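Local coordinates for protein putative branched-chain amino acid ABC transporter (Rhodospirillum rubrum ATCC 11170, PDB 3HUT) that probably captures branched-chain or related amino acids outside the cytoplasmic membrane and hands them to an ABC transporter for uptake, at residues A[122-127]-A[156-161]; A[248-253]-A[279-284]; A[212-217]-A[221-226]. One frame throughout, in Å; residues are numbered along the deposited sequence.

Contact 1: residues A[122-127]-A[156-161]; sequences TPAFEG and AQAFRK
Phe159 and Gly127 meet where two helices come so close that Gly127 CA and Phe159 CA lie 3.8 Å apart. The phenylalanine can be followed outward against the glycine. Its CB rests 3.9 Å from Gly127 CA and slightly nearer to Gly127 O. CG stands anti to the backbone N (chi1 170°), which carries the ring past the glycine carbonyl. CD1 then makes the closest touch, 3.5 Å from Gly127 O, which sits near the ring plane at its edge. The Phe159 ring also stacks with Tyr199, and its side chain touches Val142 and Val144 of strand 141-147, together with Ala131 and Met134 further along helix 126-136. Helix 150-165 is the crossover of a beta-alpha-beta unit between parallel strands 141-147 and 169-176, in one Rossmann-like lobe of a periplasmic binding protein, and here it packs beside helix 126-136. The close approach depends on Gly127 lacking a side chain, since a beta carbon there would run into Phe159 N and Ala158 CB. Ala158, the residue just before Phe159, points its methyl at Ala124, about a turn before Gly127, with Ala158 CB 3.7 Å from Ala124 O and 4.2 Å from Ala124 CB.

Contact 2: residues A[248-253]-A[279-284]; sequences ATAFVL and AAHGYD
With CG anti to the backbone N (chi1 177°) and the ring turned by a chi2 of 56°, Phe251 presents a flat face to the methyl of Ala280. Ala280 CB stands over the middle of that face, 3.6 Å from the ring centroid and only 14° off the normal, a well-formed CH-pi contact. Its nearest ring atom is CG, 3.5 Å from Ala280 CB, yet all six ring carbons lie within van der Waals range. The next residue on the helix adds a looser touch: the His281 ring swings back toward the loop, and CE1 comes 4.3 Å from Ala250 CB, obliquely to the ring. Segment 248-253 leaves strand 246-249 and leads on toward helix 258-271. In the type I periplasmic binding fold, such a passage is one of the crossings between the two lobes, and helix 277-296 receives it on the far side. Val260, Phe263 and Val264 of helix 258-271 also touch Phe251, while His281 touches Ile120, Thr319 and Lys333. No hydrogen bond joins 248-253 to 279-284; their direct contact is dispersive and CH-pi in kind and so depends on close fit, while hydrogen bonds to other residues help place each segment.

Contact 3: residues A[212-217]-A[221-226]; sequences RALRAR and LPVYGS
Arg215 reaches from the helix to the loop just before strand 223-225 and grips a single backbone oxygen, Leu221 O, with both terminal nitrogens. Arg215 NH1 and NH2 hydrogen-bond to Leu221 O at 2.8 and 2.9 Å. Both bonds are bent (N-H...O 144° and 142°), as expected when two nitrogens share one oxygen. The carbonyl oxygen sits nearly in the guanidinium plane, and both donors approach it from one face of the carbonyl, tilted a little out of its plane. A bend at chi2 (-52°) turns the long chain back toward the strand. NH1 has a second acceptor in Ser219 O, so this one group binds two carbonyls of the connection between helix 204-216 and strand 223-225. The NH2 end slides past Val223, whose CG2 is 3.8 Å from it. Leu214 CD2 lies over one guanidinium face, offset toward its rim, and also meets Val223 CG2 at 4.3 Å. The segments thus close the second half of a beta-alpha-beta unit that starts at strand 197-201. A methionine in place of Arg215 would probably leave the Leu221 and Ser219 carbonyls without these donors and the loop freer to shift. A charge delocalised over the guanidinium group thus satisfies neutral carbonyl oxygens, tying loop to helix.

How the contacts relate
Along the chain the order is contact 1, contact 3, contact 2, and none encloses another. Contacts 1 and 3 belong to the same lobe, their centres about 20 Å apart, and they meet where Glu126 OE2 lies 2.7 Å from Ser226 OG, a probable hydrogen bond between Glu126 in 122-127 and Ser226, just past strand 223-225. That strand neighbours 246-249 in the mixed sheet, which carries the chain on into contact 2, about 26 Å from contact 3 and about 19 Å from contact 1 between centres. Within one lobe, contact 1 packs helix on helix and contact 3 ties a helix to its following strand, whereas contact 2 lies at the passage between lobes, whose relative movement typically encloses the ligand in this family.

Contact 1: residues A[122-127]-A[156-161]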
ATOM      1  N   THR A 122       1.042  -4.790   4.538  1.00 10.14           N
ATOM      2  CA  THR A 122       2.444  -5.193   4.578  1.00 12.30           C
ATOM      3  C   THR A 122       2.776  -5.768   3.199  1.00 12.05           C
ATOM      4  O   THR A 122       1.881  -6.184   2.460  1.00 12.40           O
ATOM      5  CB  THR A 122       2.696  -6.284   5.628  1.00 13.43           C
ATOM      6  OG1 THR A 122       1.957  -7.459   5.274  1.00 15.50           O
ATOM      7  CG2 THR A 122       2.271  -5.808   7.009  1.00 15.64           C
ATOM      8  N   PRO A 123       4.067  -5.796   2.832  1.00 12.21           N
ATOM      9  CA  PRO A 123       4.484  -6.326   1.530  1.00 12.07           C
ATOM     10  C   PRO A 123       4.058  -7.775   1.305  1.00 12.52           C
ATOM     11  O   PRO A 123       3.724  -8.167   0.189  1.00 13.32           O
ATOM     12  CB  PRO A 123       6.002  -6.186   1.571  1.00 11.52           C
ATOM     13  CG  PRO A 123       6.206  -4.992   2.452  1.00 13.88           C
ATOM     14  CD  PRO A 123       5.220  -5.245   3.565  1.00 11.96           C
ATOM     15  N   ALA A 124       4.066  -8.560   2.373  1.00 10.18           N
ATOM     16  CA  ALA A 124       3.712  -9.972   2.288  1.00 12.24           C
ATOM     17  C   ALA A 124       2.237 -10.245   1.989  1.00 11.93           C
ATOM     18  O   ALA A 124       1.902 -11.309   1.460  1.00 11.08           O
ATOM     19  CB  ALA A 124       4.115 -10.679   3.575  1.00 13.07           C
ATOM     20  N   PHE A 125       1.370  -9.290   2.321  1.00  9.44           N
ATOM     21  CA  PHE A 125      -0.071  -9.438   2.112  1.00 10.06           C
ATOM     22  C   PHE A 125      -0.489  -9.929   0.724  1.00  9.58           C
ATOM     23  O   PHE A 125      -1.430 -10.712   0.600  1.00  9.75           O
ATOM     24  CB  PHE A 125      -0.799  -8.117   2.391  1.00 10.26           C
ATOM     25  CG  PHE A 125      -2.294  -8.203   2.208  1.00  8.50           C
ATOM     26  CD1 PHE A 125      -3.090  -8.820   3.167  1.00  8.53           C
ATOM     27  CD2 PHE A 125      -2.894  -7.724   1.046  1.00  8.94           C
ATOM     28  CE1 PHE A 125      -4.461  -8.963   2.970  1.00 10.02           C
ATOM     29  CE2 PHE A 125      -4.264  -7.862   0.840  1.00  8.81           C
ATOM     30  CZ  PHE A 125      -5.049  -8.484   1.804  1.00 10.15           C
ATOM     31  N   GLU A 126       0.190  -9.469  -0.320  1.00  7.74           N
ATOM     32  CA  GLU A 126      -0.181  -9.888  -1.671  1.00  8.37           C
ATOM     33  C   GLU A 126       0.146 -11.350  -1.961  1.00  8.57           C
ATOM     34  O   GLU A 126      -0.439 -11.944  -2.864  1.00  8.11           O
ATOM     35  CB  GLU A 126       0.491  -9.000  -2.726  1.00  6.72           C
ATOM     36  CG  GLU A 126       2.003  -9.068  -2.735  1.00  8.66           C
ATOM     37  CD  GLU A 126       2.609  -8.293  -3.892  1.00 11.39           C
ATOM     38  OE1 GLU A 126       1.848  -7.632  -4.631  1.00  9.80           O
ATOM     39  OE2 GLU A 126       3.845  -8.340  -4.057  1.00 10.20           O
ATOM     40  N   GLY A 127       1.068 -11.926  -1.194  1.00  9.61           N
ATOM     41  CA  GLY A 127       1.440 -13.316  -1.410  1.00 10.92           C
ATOM     42  C   GLY A 127       0.259 -14.271  -1.386  1.00 11.81           C
ATOM     43  O   GLY A 127      -0.048 -14.906  -2.393  1.00 11.64           O
ATOM     44  N   ALA A 156       7.271 -13.557  -1.517  1.00  8.68           N
ATOM     45  CA  ALA A 156       7.476 -14.826  -2.209  1.00  9.08           C
ATOM     46  C   ALA A 156       7.262 -16.000  -1.256  1.00  9.12           C
ATOM     47  O   ALA A 156       6.666 -17.008  -1.626  1.00  9.07           O
ATOM     48  CB  ALA A 156       8.890 -14.884  -2.806  1.00  9.88           C
ATOM     49  N   GLN A 157       7.756 -15.865  -0.029  1.00  9.68           N
ATOM     50  CA  GLN A 157       7.613 -16.911   0.976  1.00 11.21           C
ATOM     51  C   GLN A 157       6.135 -17.079   1.336  1.00  9.91           C
ATOM     52  O   GLN A 157       5.641 -18.199   1.437  1.00 10.73           O
ATOM     53  CB  GLN A 157       8.437 -16.548   2.216  1.00 13.33           C
ATOM     54  CG  GLN A 157       8.300 -17.488   3.408  1.00 19.90           C
ATOM     55  CD  GLN A 157       8.634 -18.930   3.076  1.00 22.78           C
ATOM     56  OE1 GLN A 157       9.528 -19.209   2.276  1.00 25.19           O
ATOM     57  NE2 GLN A 157       7.922 -19.859   3.704  1.00 24.18           N
ATOM     58  N   ALA A 158       5.430 -15.965   1.512  1.00  9.60           N
ATOM     59  CA  ALA A 158       4.010 -16.011   1.850  1.00  9.85           C
ATOM     60  C   ALA A 158       3.213 -16.617   0.694  1.00 10.63           C
ATOM     61  O   ALA A 158       2.248 -17.362   0.911  1.00  9.32           O
ATOM     62  CB  ALA A 158       3.504 -14.611   2.170  1.00 11.77           C
ATOM     63  N   PHE A 159       3.622 -16.301  -0.536  1.00  8.88           N
ATOM     64  CA  PHE A 159       2.953 -16.840  -1.716  1.00  9.09           C
ATOM     65  C   PHE A 159       3.151 -18.351  -1.779  1.00  7.35           C
ATOM     66  O   PHE A 159       2.191 -19.102  -1.926  1.00  8.38           O
ATOM     67  CB  PHE A 159       3.511 -16.226  -3.004  1.00  7.50           C
ATOM     68  CG  PHE A 159       3.022 -16.911  -4.261  1.00 10.08           C
ATOM     69  CD1 PHE A 159       1.815 -16.542  -4.848  1.00  8.52           C
ATOM     70  CD2 PHE A 159       3.746 -17.965  -4.821  1.00 10.66           C
ATOM     71  CE1 PHE A 159       1.329 -17.210  -5.969  1.00  8.86           C
ATOM     72  CE2 PHE A 159       3.270 -18.645  -5.946  1.00 10.94           C
ATOM     73  CZ  PHE A 159       2.057 -18.267  -6.521  1.00 11.15           C
ATOM     74  N   ARG A 160       4.402 -18.794  -1.685  1.00  7.11           N
ATOM     75  CA  ARG A 160       4.687 -20.224  -1.746  1.00  8.86           C
ATOM     76  C   ARG A 160       3.921 -20.991  -0.668  1.00  9.15           C
ATOM     77  O   ARG A 160       3.288 -22.012  -0.949  1.00  9.10           O
ATOM     78  CB  ARG A 160       6.194 -20.480  -1.610  1.00 10.85           C
ATOM     79  CG  ARG A 160       7.026 -19.984  -2.799  1.00 12.71           C
ATOM     80  CD  ARG A 160       8.462 -20.496  -2.720  1.00 15.89           C
ATOM     81  NE  ARG A 160       9.121 -20.014  -1.513  1.00 14.64           N
ATOM     82  CZ  ARG A 160       9.901 -18.941  -1.463  1.00 17.01           C
ATOM     83  NH1 ARG A 160      10.137 -18.236  -2.563  1.00 15.91           N
ATOM     84  NH2 ARG A 160      10.422 -18.560  -0.304  1.00 17.72           N
ATOM     85  N   LYS A 161       3.958 -20.488   0.561  1.00  8.35           N
ATOM     86  CA  LYS A 161       3.263 -21.146   1.661  1.00 11.36           C
ATOM     87  C   LYS A 161       1.763 -21.258   1.389  1.00 10.60           C
ATOM     88  O   LYS A 161       1.165 -22.311   1.602  1.00 11.29           O
ATOM     89  CB  LYS A 161       3.498 -20.379   2.965  1.00 12.05           C
ATOM     90  CG  LYS A 161       2.998 -21.103   4.201  1.00 18.30           C
ATOM     91  CD  LYS A 161       3.328 -20.332   5.470  1.00 22.40           C
ATOM     92  CE  LYS A 161       2.869 -21.092   6.705  1.00 25.81           C
ATOM     93  NZ  LYS A 161       3.203 -20.369   7.963  1.00 29.22           N
TER

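Contact 2: residues A[248-253]-A[279-284]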
ATOM      1  N   ALA A 248      -2.383  -7.852  -9.117  1.00  8.43           N
ATOM      2  CA  ALA A 248      -3.406  -7.225  -8.299  1.00 10.06           C
ATOM      3  C   ALA A 248      -2.761  -6.047  -7.578  1.00 10.70           C
ATOM      4  O   ALA A 248      -1.582  -6.095  -7.238  1.00 11.02           O
ATOM      5  CB  ALA A 248      -3.964  -8.225  -7.281  1.00 10.83           C
ATOM      6  N   THR A 249      -3.528  -4.989  -7.358  1.00 11.78           N
ATOM      7  CA  THR A 249      -3.015  -3.820  -6.664  1.00 13.23           C
ATOM      8  C   THR A 249      -4.144  -3.132  -5.905  1.00 12.09           C
ATOM      9  O   THR A 249      -5.318  -3.335  -6.207  1.00 12.84           O
ATOM     10  CB  THR A 249      -2.368  -2.820  -7.647  1.00 15.53           C
ATOM     11  OG1 THR A 249      -1.671  -1.812  -6.905  1.00 21.88           O
ATOM     12  CG2 THR A 249      -3.429  -2.154  -8.516  1.00 14.75           C
ATOM     13  N   ALA A 250      -3.782  -2.326  -4.912  1.00 11.12           N
ATOM     14  CA  ALA A 250      -4.762  -1.616  -4.100  1.00 10.47           C
ATOM     15  C   ALA A 250      -5.357  -0.437  -4.866  1.00  8.61           C
ATOM     16  O   ALA A 250      -6.553  -0.402  -5.132  1.00  6.88           O
ATOM     17  CB  ALA A 250      -4.109  -1.135  -2.808  1.00 10.77           C
ATOM     18  N   PHE A 251      -4.508   0.518  -5.228  1.00 10.03           N
ATOM     19  CA  PHE A 251      -4.936   1.702  -5.970  1.00  9.07           C
ATOM     20  C   PHE A 251      -4.836   1.482  -7.483  1.00  9.16           C
ATOM     21  O   PHE A 251      -3.777   1.135  -7.995  1.00  9.64           O
ATOM     22  CB  PHE A 251      -4.072   2.903  -5.571  1.00  8.80           C
ATOM     23  CG  PHE A 251      -4.381   4.163  -6.335  1.00  9.58           C
ATOM     24  CD1 PHE A 251      -5.668   4.686  -6.349  1.00  9.85           C
ATOM     25  CD2 PHE A 251      -3.377   4.841  -7.022  1.00 10.58           C
ATOM     26  CE1 PHE A 251      -5.954   5.868  -7.034  1.00 11.01           C
ATOM     27  CE2 PHE A 251      -3.650   6.022  -7.708  1.00 10.33           C
ATOM     28  CZ  PHE A 251      -4.943   6.537  -7.714  1.00 12.09           C
ATOM     29  N   VAL A 252      -5.940   1.687  -8.190  1.00  7.59           N
ATOM     30  CA  VAL A 252      -5.948   1.523  -9.642  1.00  8.27           C
ATOM     31  C   VAL A 252      -6.230   2.878 -10.283  1.00  9.69           C
ATOM     32  O   VAL A 252      -7.330   3.416 -10.168  1.00 10.75           O
ATOM     33  CB  VAL A 252      -7.023   0.523 -10.089  1.00  7.91           C
ATOM     34  CG1 VAL A 252      -6.939   0.307 -11.597  1.00  7.85           C
ATOM     35  CG2 VAL A 252      -6.843  -0.796  -9.351  1.00  5.10           C
ATOM     36  N   LEU A 253      -5.230   3.427 -10.958  1.00 10.25           N
ATOM     37  CA  LEU A 253      -5.376   4.732 -11.587  1.00 11.77           C
ATOM     38  C   LEU A 253      -6.469   4.745 -12.650  1.00 13.13           C
ATOM     39  O   LEU A 253      -7.331   5.627 -12.651  1.00 13.88           O
ATOM     40  CB  LEU A 253      -4.050   5.160 -12.213  1.00 14.27           C
ATOM     41  CG  LEU A 253      -3.922   6.651 -12.532  1.00 17.34           C
ATOM     42  CD1 LEU A 253      -3.898   7.444 -11.225  1.00 17.64           C
ATOM     43  CD2 LEU A 253      -2.650   6.902 -13.324  1.00 18.54           C
ATOM     44  N   ALA A 279       0.001   9.111  -2.715  1.00  8.81           N
ATOM     45  CA  ALA A 279      -1.025  10.137  -2.589  1.00  8.75           C
ATOM     46  C   ALA A 279      -2.360   9.465  -2.257  1.00  7.11           C
ATOM     47  O   ALA A 279      -3.134   9.958  -1.431  1.00  7.02           O
ATOM     48  CB  ALA A 279      -1.142  10.913  -3.886  1.00  9.47           C
ATOM     49  N   ALA A 280      -2.618   8.328  -2.895  1.00  5.72           N
ATOM     50  CA  ALA A 280      -3.858   7.593  -2.674  1.00  4.45           C
ATOM     51  C   ALA A 280      -3.962   7.058  -1.242  1.00  6.17           C
ATOM     52  O   ALA A 280      -5.014   7.141  -0.612  1.00  3.54           O
ATOM     53  CB  ALA A 280      -3.958   6.447  -3.672  1.00  6.64           C
ATOM     54  N   HIS A 281      -2.875   6.498  -0.731  1.00  5.58           N
ATOM     55  CA  HIS A 281      -2.884   5.982   0.630  1.00  7.20           C
ATOM     56  C   HIS A 281      -2.980   7.140   1.620  1.00  7.65           C
ATOM     57  O   HIS A 281      -3.560   6.998   2.693  1.00  8.51           O
ATOM     58  CB  HIS A 281      -1.626   5.144   0.878  1.00  8.53           C
ATOM     59  CG  HIS A 281      -1.661   3.810   0.202  1.00 11.63           C
ATOM     60  ND1 HIS A 281      -2.338   2.728   0.726  1.00 13.24           N
ATOM     61  CD2 HIS A 281      -1.157   3.396  -0.984  1.00  9.67           C
ATOM     62  CE1 HIS A 281      -2.247   1.709  -0.108  1.00 12.17           C
ATOM     63  NE2 HIS A 281      -1.537   2.088  -1.156  1.00 12.01           N
ATOM     64  N   GLY A 282      -2.417   8.286   1.252  1.00  7.54           N
ATOM     65  CA  GLY A 282      -2.487   9.448   2.119  1.00  8.46           C
ATOM     66  C   GLY A 282      -3.925   9.933   2.144  1.00  8.80           C
ATOM     67  O   GLY A 282      -4.431  10.392   3.172  1.00  7.25           O
ATOM     68  N   TYR A 283      -4.590   9.824   0.996  1.00  6.78           N
ATOM     69  CA  TYR A 283      -5.984  10.232   0.883  1.00  7.99           C
ATOM     70  C   TYR A 283      -6.838   9.347   1.794  1.00  8.28           C
ATOM     71  O   TYR A 283      -7.642   9.847   2.585  1.00  9.30           O
ATOM     72  CB  TYR A 283      -6.461  10.085  -0.567  1.00  7.63           C
ATOM     73  CG  TYR A 283      -7.852  10.628  -0.826  1.00  8.30           C
ATOM     74  CD1 TYR A 283      -8.130  11.990  -0.698  1.00  8.61           C
ATOM     75  CD2 TYR A 283      -8.886   9.783  -1.232  1.00  6.15           C
ATOM     76  CE1 TYR A 283      -9.404  12.499  -0.976  1.00  7.71           C
ATOM     77  CE2 TYR A 283     -10.162  10.280  -1.510  1.00  7.99           C
ATOM     78  CZ  TYR A 283     -10.413  11.639  -1.382  1.00  9.02           C
ATOM     79  OH  TYR A 283     -11.673  12.138  -1.663  1.00  8.86           O
ATOM     80  N   ASP A 284      -6.664   8.032   1.677  1.00  7.56           N
ATOM     81  CA  ASP A 284      -7.431   7.096   2.492  1.00  8.15           C
ATOM     82  C   ASP A 284      -7.098   7.200   3.976  1.00  8.59           C
ATOM     83  O   ASP A 284      -7.976   7.041   4.826  1.00  5.97           O
ATOM     84  CB  ASP A 284      -7.201   5.651   2.027  1.00  8.18           C
ATOM     85  CG  ASP A 284      -8.038   5.287   0.812  1.00 10.93           C
ATOM     86  OD1 ASP A 284      -8.823   6.141   0.349  1.00  8.63           O
ATOM     87  OD2 ASP A 284      -7.908   4.140   0.322  1.00  8.54           O
TER

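Contact 3: residues A[212-217]-A[221-226]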
ATOM      1  N   ARG A 212      10.806 -10.134 -21.814  1.00  8.26           N
ATOM      2  CA  ARG A 212      11.224 -10.018 -23.208  1.00  9.30           C
ATOM      3  C   ARG A 212      12.074 -11.251 -23.542  1.00  9.34           C
ATOM      4  O   ARG A 212      11.966 -11.818 -24.624  1.00  9.65           O
ATOM      5  CB  ARG A 212      12.048  -8.742 -23.436  1.00  6.95           C
ATOM      6  CG  ARG A 212      11.236  -7.446 -23.461  1.00  8.69           C
ATOM      7  CD  ARG A 212      12.161  -6.238 -23.623  1.00  7.25           C
ATOM      8  NE  ARG A 212      12.922  -6.308 -24.867  1.00  8.08           N
ATOM      9  CZ  ARG A 212      14.057  -5.649 -25.089  1.00 10.88           C
ATOM     10  NH1 ARG A 212      14.572  -4.866 -24.146  1.00  6.45           N
ATOM     11  NH2 ARG A 212      14.676  -5.769 -26.258  1.00  8.45           N
ATOM     12  N   ALA A 213      12.916 -11.664 -22.601  1.00  9.17           N
ATOM     13  CA  ALA A 213      13.765 -12.831 -22.812  1.00 10.76           C
ATOM     14  C   ALA A 213      12.922 -14.107 -22.814  1.00 11.40           C
ATOM     15  O   ALA A 213      13.106 -14.993 -23.653  1.00  9.49           O
ATOM     16  CB  ALA A 213      14.832 -12.904 -21.724  1.00 12.03           C
ATOM     17  N   LEU A 214      11.995 -14.199 -21.866  1.00  9.81           N
ATOM     18  CA  LEU A 214      11.129 -15.364 -21.771  1.00  9.35           C
ATOM     19  C   LEU A 214      10.335 -15.547 -23.065  1.00  9.02           C
ATOM     20  O   LEU A 214      10.308 -16.635 -23.639  1.00 11.72           O
ATOM     21  CB  LEU A 214      10.158 -15.211 -20.592  1.00  7.38           C
ATOM     22  CG  LEU A 214       9.124 -16.329 -20.426  1.00  7.65           C
ATOM     23  CD1 LEU A 214       9.832 -17.629 -20.059  1.00  3.67           C
ATOM     24  CD2 LEU A 214       8.121 -15.946 -19.348  1.00  6.22           C
ATOM     25  N   ARG A 215       9.693 -14.481 -23.531  1.00  8.84           N
ATOM     26  CA  ARG A 215       8.901 -14.573 -24.749  1.00 10.30           C
ATOM     27  C   ARG A 215       9.752 -14.753 -25.998  1.00 11.79           C
ATOM     28  O   ARG A 215       9.308 -15.363 -26.975  1.00 11.36           O
ATOM     29  CB  ARG A 215       8.014 -13.335 -24.916  1.00 10.81           C
ATOM     30  CG  ARG A 215       7.027 -13.110 -23.779  1.00 11.15           C
ATOM     31  CD  ARG A 215       6.190 -14.351 -23.495  1.00 12.69           C
ATOM     32  NE  ARG A 215       5.137 -14.066 -22.522  1.00 13.11           N
ATOM     33  CZ  ARG A 215       4.514 -14.987 -21.795  1.00 12.82           C
ATOM     34  NH1 ARG A 215       4.838 -16.266 -21.924  1.00  8.28           N
ATOM     35  NH2 ARG A 215       3.569 -14.623 -20.934  1.00 11.44           N
ATOM     36  N   ALA A 216      10.968 -14.220 -25.972  1.00 13.48           N
ATOM     37  CA  ALA A 216      11.857 -14.334 -27.124  1.00 15.23           C
ATOM     38  C   ALA A 216      12.212 -15.796 -27.345  1.00 16.86           C
ATOM     39  O   ALA A 216      12.365 -16.247 -28.481  1.00 17.59           O
ATOM     40  CB  ALA A 216      13.117 -13.509 -26.901  1.00 16.80           C
ATOM     41  N   ARG A 217      12.332 -16.544 -26.255  1.00 17.70           N
ATOM     42  CA  ARG A 217      12.659 -17.953 -26.357  1.00 19.56           C
ATOM     43  C   ARG A 217      11.450 -18.820 -26.692  1.00 18.81           C
ATOM     44  O   ARG A 217      11.557 -20.040 -26.763  1.00 20.46           O
ATOM     45  CB  ARG A 217      13.330 -18.430 -25.073  1.00 21.86           C
ATOM     46  CG  ARG A 217      14.732 -17.868 -24.922  1.00 25.59           C
ATOM     47  CD  ARG A 217      15.466 -18.503 -23.771  1.00 27.26           C
ATOM     48  NE  ARG A 217      15.391 -19.956 -23.840  1.00 25.09           N
ATOM     49  CZ  ARG A 217      16.016 -20.767 -22.999  1.00 24.15           C
ATOM     50  NH1 ARG A 217      16.767 -20.260 -22.029  1.00 24.08           N
ATOM     51  NH2 ARG A 217      15.874 -22.078 -23.119  1.00 24.94           N
ATOM     52  N   LEU A 221       3.808 -19.486 -21.513  1.00 11.09           N
ATOM     53  CA  LEU A 221       3.232 -19.620 -20.183  1.00 11.65           C
ATOM     54  C   LEU A 221       2.648 -18.319 -19.649  1.00 11.40           C
ATOM     55  O   LEU A 221       3.211 -17.245 -19.845  1.00 10.19           O
ATOM     56  CB  LEU A 221       4.283 -20.139 -19.198  1.00 12.13           C
ATOM     57  CG  LEU A 221       4.875 -21.512 -19.508  1.00 13.55           C
ATOM     58  CD1 LEU A 221       5.819 -21.923 -18.390  1.00 16.54           C
ATOM     59  CD2 LEU A 221       3.746 -22.535 -19.662  1.00 15.09           C
ATOM     60  N   PRO A 222       1.495 -18.404 -18.970  1.00 11.28           N
ATOM     61  CA  PRO A 222       0.882 -17.193 -18.419  1.00 10.87           C
ATOM     62  C   PRO A 222       1.727 -16.691 -17.246  1.00  8.38           C
ATOM     63  O   PRO A 222       2.395 -17.477 -16.570  1.00  7.30           O
ATOM     64  CB  PRO A 222      -0.509 -17.669 -17.992  1.00 11.98           C
ATOM     65  CG  PRO A 222      -0.285 -19.108 -17.646  1.00 13.67           C
ATOM     66  CD  PRO A 222       0.633 -19.583 -18.756  1.00 11.66           C
ATOM     67  N   VAL A 223       1.690 -15.386 -17.007  1.00  7.67           N
ATOM     68  CA  VAL A 223       2.473 -14.789 -15.934  1.00  5.13           C
ATOM     69  C   VAL A 223       1.637 -13.924 -15.002  1.00  5.89           C
ATOM     70  O   VAL A 223       0.817 -13.123 -15.451  1.00  7.80           O
ATOM     71  CB  VAL A 223       3.607 -13.915 -16.510  1.00  6.00           C
ATOM     72  CG1 VAL A 223       4.348 -13.192 -15.373  1.00  4.86           C
ATOM     73  CG2 VAL A 223       4.569 -14.780 -17.312  1.00  3.61           C
ATOM     74  N   TYR A 224       1.848 -14.108 -13.701  1.00  7.71           N
ATOM     75  CA  TYR A 224       1.167 -13.329 -12.667  1.00  6.81           C
ATOM     76  C   TYR A 224       2.300 -12.662 -11.903  1.00  8.08           C
ATOM     77  O   TYR A 224       3.413 -13.188 -11.868  1.00  9.63           O
ATOM     78  CB  TYR A 224       0.388 -14.237 -11.714  1.00  7.66           C
ATOM     79  CG  TYR A 224      -0.867 -14.849 -12.296  1.00  8.32           C
ATOM     80  CD1 TYR A 224      -2.128 -14.458 -11.845  1.00  7.86           C
ATOM     81  CD2 TYR A 224      -0.794 -15.835 -13.279  1.00  9.55           C
ATOM     82  CE1 TYR A 224      -3.290 -15.040 -12.354  1.00  8.36           C
ATOM     83  CE2 TYR A 224      -1.948 -16.422 -13.794  1.00  8.24           C
ATOM     84  CZ  TYR A 224      -3.193 -16.020 -13.326  1.00  9.18           C
ATOM     85  OH  TYR A 224      -4.338 -16.607 -13.820  1.00  9.19           O
ATOM     86  N   GLY A 225       2.040 -11.516 -11.292  1.00  6.79           N
ATOM     87  CA  GLY A 225       3.115 -10.869 -10.571  1.00  8.06           C
ATOM     88  C   GLY A 225       2.711  -9.884  -9.497  1.00  7.47           C
ATOM     89  O   GLY A 225       1.536  -9.562  -9.319  1.00  7.71           O
ATOM     90  N   SER A 226       3.725  -9.406  -8.789  1.00  7.09           N
ATOM     91  CA  SER A 226       3.576  -8.452  -7.707  1.00  6.97           C
ATOM     92  C   SER A 226       3.024  -7.109  -8.171  1.00  8.82           C
ATOM     93  O   SER A 226       3.127  -6.744  -9.348  1.00  6.83           O
ATOM     94  CB  SER A 226       4.945  -8.228  -7.053  1.00  7.00           C
ATOM     95  OG  SER A 226       4.933  -7.102  -6.189  1.00  7.21           O
TER